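Local atomic coordinates of nucleoside-diphosphate-sugar epimerase (Pseudomonas aeruginosa, PDB entry 2X4G), a protein that probably acts as an NAD(P)-dependent epimerase or dehydrogenase on nucleotide-linked sugars, though its substrate and reaction remain uncertain. Residues A[108-113]-A[121-126]. Numbering follows the deposited sequence.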
loop_
_atom_site.group_PDB
_atom_site.type_symbol
_atom_site.label_atom_id
_atom_site.label_comp_id
_atom_site.label_asym_id
_atom_site.label_seq_id
_atom_site.Cartn_x
_atom_site.Cartn_y
_atom_site.Cartn_z
ATOM N N PRO A 108 0.361 -24.148 -17.265
ATOM C CA PRO A 108 0.923 -24.663 -18.510
ATOM C C PRO A 108 2.134 -25.571 -18.285
ATOM O O PRO A 108 2.347 -26.520 -19.040
ATOM C CB PRO A 108 1.336 -23.389 -19.269
ATOM C CG PRO A 108 0.527 -22.313 -18.691
ATOM C CD PRO A 108 0.380 -22.678 -17.240
ATOM N N PHE A 109 2.918 -25.272 -17.261
ATOM C CA PHE A 109 4.116 -26.038 -16.969
ATOM C C PHE A 109 3.742 -27.478 -16.686
ATOM O O PHE A 109 4.340 -28.400 -17.227
ATOM C CB PHE A 109 4.866 -25.417 -15.784
ATOM C CG PHE A 109 5.894 -26.321 -15.177
ATOM C CD1 PHE A 109 7.131 -26.481 -15.778
ATOM C CD2 PHE A 109 5.617 -27.017 -14.014
ATOM C CE1 PHE A 109 8.068 -27.313 -15.240
ATOM C CE2 PHE A 109 6.549 -27.844 -13.469
ATOM C CZ PHE A 109 7.784 -27.997 -14.084
ATOM N N TYR A 110 2.744 -27.656 -15.835
ATOM C CA TYR A 110 2.244 -28.984 -15.505
ATOM C C TYR A 110 1.680 -29.661 -16.751
ATOM O O TYR A 110 1.953 -30.841 -17.021
ATOM C CB TYR A 110 1.172 -28.895 -14.428
ATOM C CG TYR A 110 1.695 -28.508 -13.069
ATOM C CD1 TYR A 110 2.650 -29.271 -12.431
ATOM C CD2 TYR A 110 1.228 -27.388 -12.417
ATOM C CE1 TYR A 110 3.133 -28.930 -11.177
ATOM C CE2 TYR A 110 1.704 -27.039 -11.158
ATOM C CZ TYR A 110 2.650 -27.817 -10.545
ATOM O OH TYR A 110 3.107 -27.476 -9.299
ATOM N N ALA A 111 0.906 -28.900 -17.513
ATOM C CA ALA A 111 0.467 -29.354 -18.824
ATOM C C ALA A 111 1.650 -29.926 -19.612
ATOM O O ALA A 111 1.601 -31.082 -20.028
ATOM C CB ALA A 111 -0.197 -28.213 -19.599
ATOM N N ALA A 112 2.718 -29.139 -19.783
ATOM C CA ALA A 112 3.859 -29.559 -20.618
ATOM C C ALA A 112 4.612 -30.752 -20.051
ATOM O O ALA A 112 5.159 -31.537 -20.815
ATOM C CB ALA A 112 4.809 -28.418 -20.856
ATOM N N CYS A 113 4.639 -30.891 -18.722
ATOM C CA CYS A 113 5.293 -32.019 -18.073
ATOM C C CYS A 113 4.598 -33.325 -18.409
ATOM O O CYS A 113 5.252 -34.354 -18.550
ATOM C CB CYS A 113 5.310 -31.854 -16.545
ATOM S SG CYS A 113 6.521 -30.685 -15.856
ATOM N N ILE A 121 9.249 -34.540 -10.973
ATOM C CA ILE A 121 9.017 -33.084 -10.940
ATOM C C ILE A 121 9.009 -32.584 -9.495
ATOM O O ILE A 121 8.267 -33.093 -8.663
ATOM C CB ILE A 121 7.636 -32.698 -11.582
ATOM C CG1 ILE A 121 7.536 -33.139 -13.046
ATOM C CG2 ILE A 121 7.394 -31.210 -11.529
ATOM C CD1 ILE A 121 6.148 -33.685 -13.428
ATOM N N LEU A 122 9.833 -31.591 -9.185
ATOM C CA LEU A 122 9.824 -30.971 -7.854
ATOM C C LEU A 122 9.392 -29.531 -8.013
ATOM O O LEU A 122 9.969 -28.784 -8.816
ATOM C CB LEU A 122 11.199 -31.021 -7.169
ATOM C CG LEU A 122 11.286 -30.326 -5.803
ATOM C CD1 LEU A 122 10.720 -31.200 -4.704
ATOM C CD2 LEU A 122 12.701 -29.976 -5.481
ATOM N N TYR A 123 8.380 -29.157 -7.238
ATOM C CA TYR A 123 7.835 -27.826 -7.262
ATOM C C TYR A 123 8.278 -27.153 -5.980
ATOM O O TYR A 123 8.191 -27.738 -4.903
ATOM C CB TYR A 123 6.307 -27.872 -7.351
ATOM C CG TYR A 123 5.710 -26.557 -6.994
ATOM C CD1 TYR A 123 5.264 -26.312 -5.710
ATOM C CD2 TYR A 123 5.669 -25.523 -7.913
ATOM C CE1 TYR A 123 4.752 -25.078 -5.350
ATOM C CE2 TYR A 123 5.167 -24.283 -7.565
ATOM C CZ TYR A 123 4.709 -24.073 -6.280
ATOM O OH TYR A 123 4.213 -22.855 -5.911
ATOM N N VAL A 124 8.772 -25.926 -6.083
ATOM C CA VAL A 124 9.283 -25.232 -4.904
ATOM C C VAL A 124 8.160 -24.446 -4.259
ATOM O O VAL A 124 7.698 -23.442 -4.809
ATOM C CB VAL A 124 10.449 -24.300 -5.237
ATOM C CG1 VAL A 124 11.016 -23.726 -3.961
ATOM C CG2 VAL A 124 11.519 -25.074 -5.966
ATOM N N GLY A 125 7.731 -24.920 -3.092
ATOM C CA GLY A 125 6.664 -24.270 -2.338
ATOM C C GLY A 125 7.092 -23.338 -1.203
ATOM O O GLY A 125 8.264 -22.963 -1.077
ATOM N N SER A 126 6.121 -22.981 -0.369
ATOM C CA SER A 126 6.319 -22.066 0.728
ATOM C C SER A 126 5.663 -22.578 1.981
ATOM O O SER A 126 4.650 -23.275 1.932
ATOM C CB SER A 126 5.691 -20.739 0.406
ATOM O OG SER A 126 5.509 -20.004 1.592
#
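Ile121 meets two residues of helix 98-116 with different branches. Its CD1 packs against Cys113, 3.7 Å from CB, while CG1 and CD1 both lie beside the sulfur. CG2, set anti to the backbone N, reaches the edge of the Phe109 ring near its plane, 4.0 Å from CE2. Two residues along the strand, Tyr110 OH touches the Tyr123 ring obliquely, 3.5 Å from CD2, and the two side chains cross at about a right angle. The Tyr110 side chain leaves its helix with CG beside the backbone N (chi1 -70°), and its length carries OH to the strand. Within the helix, Cys113 SG lies over one face of the Phe109 ring, offset toward the rim, and Phe109 CD2 sits similarly over Tyr110. Phe83 of the adjoining strand meets the Phe109 ring, while Ala166 and Gln169 of helix 154-171 pack on Tyr110. The CB of Leu122 points away from helix 98-116, and its side chain packs on Leu226 and Leu230 of helix 219-232. Strand 121-124 pairs in parallel with strands 80-83 and 176-185. Helix 108-113 and strand 121-124 run nearly antiparallel (171°), their axes approaching to 11.4 Å, as a helix leading into the next parallel strand does in a Rossmann-type alpha/beta fold.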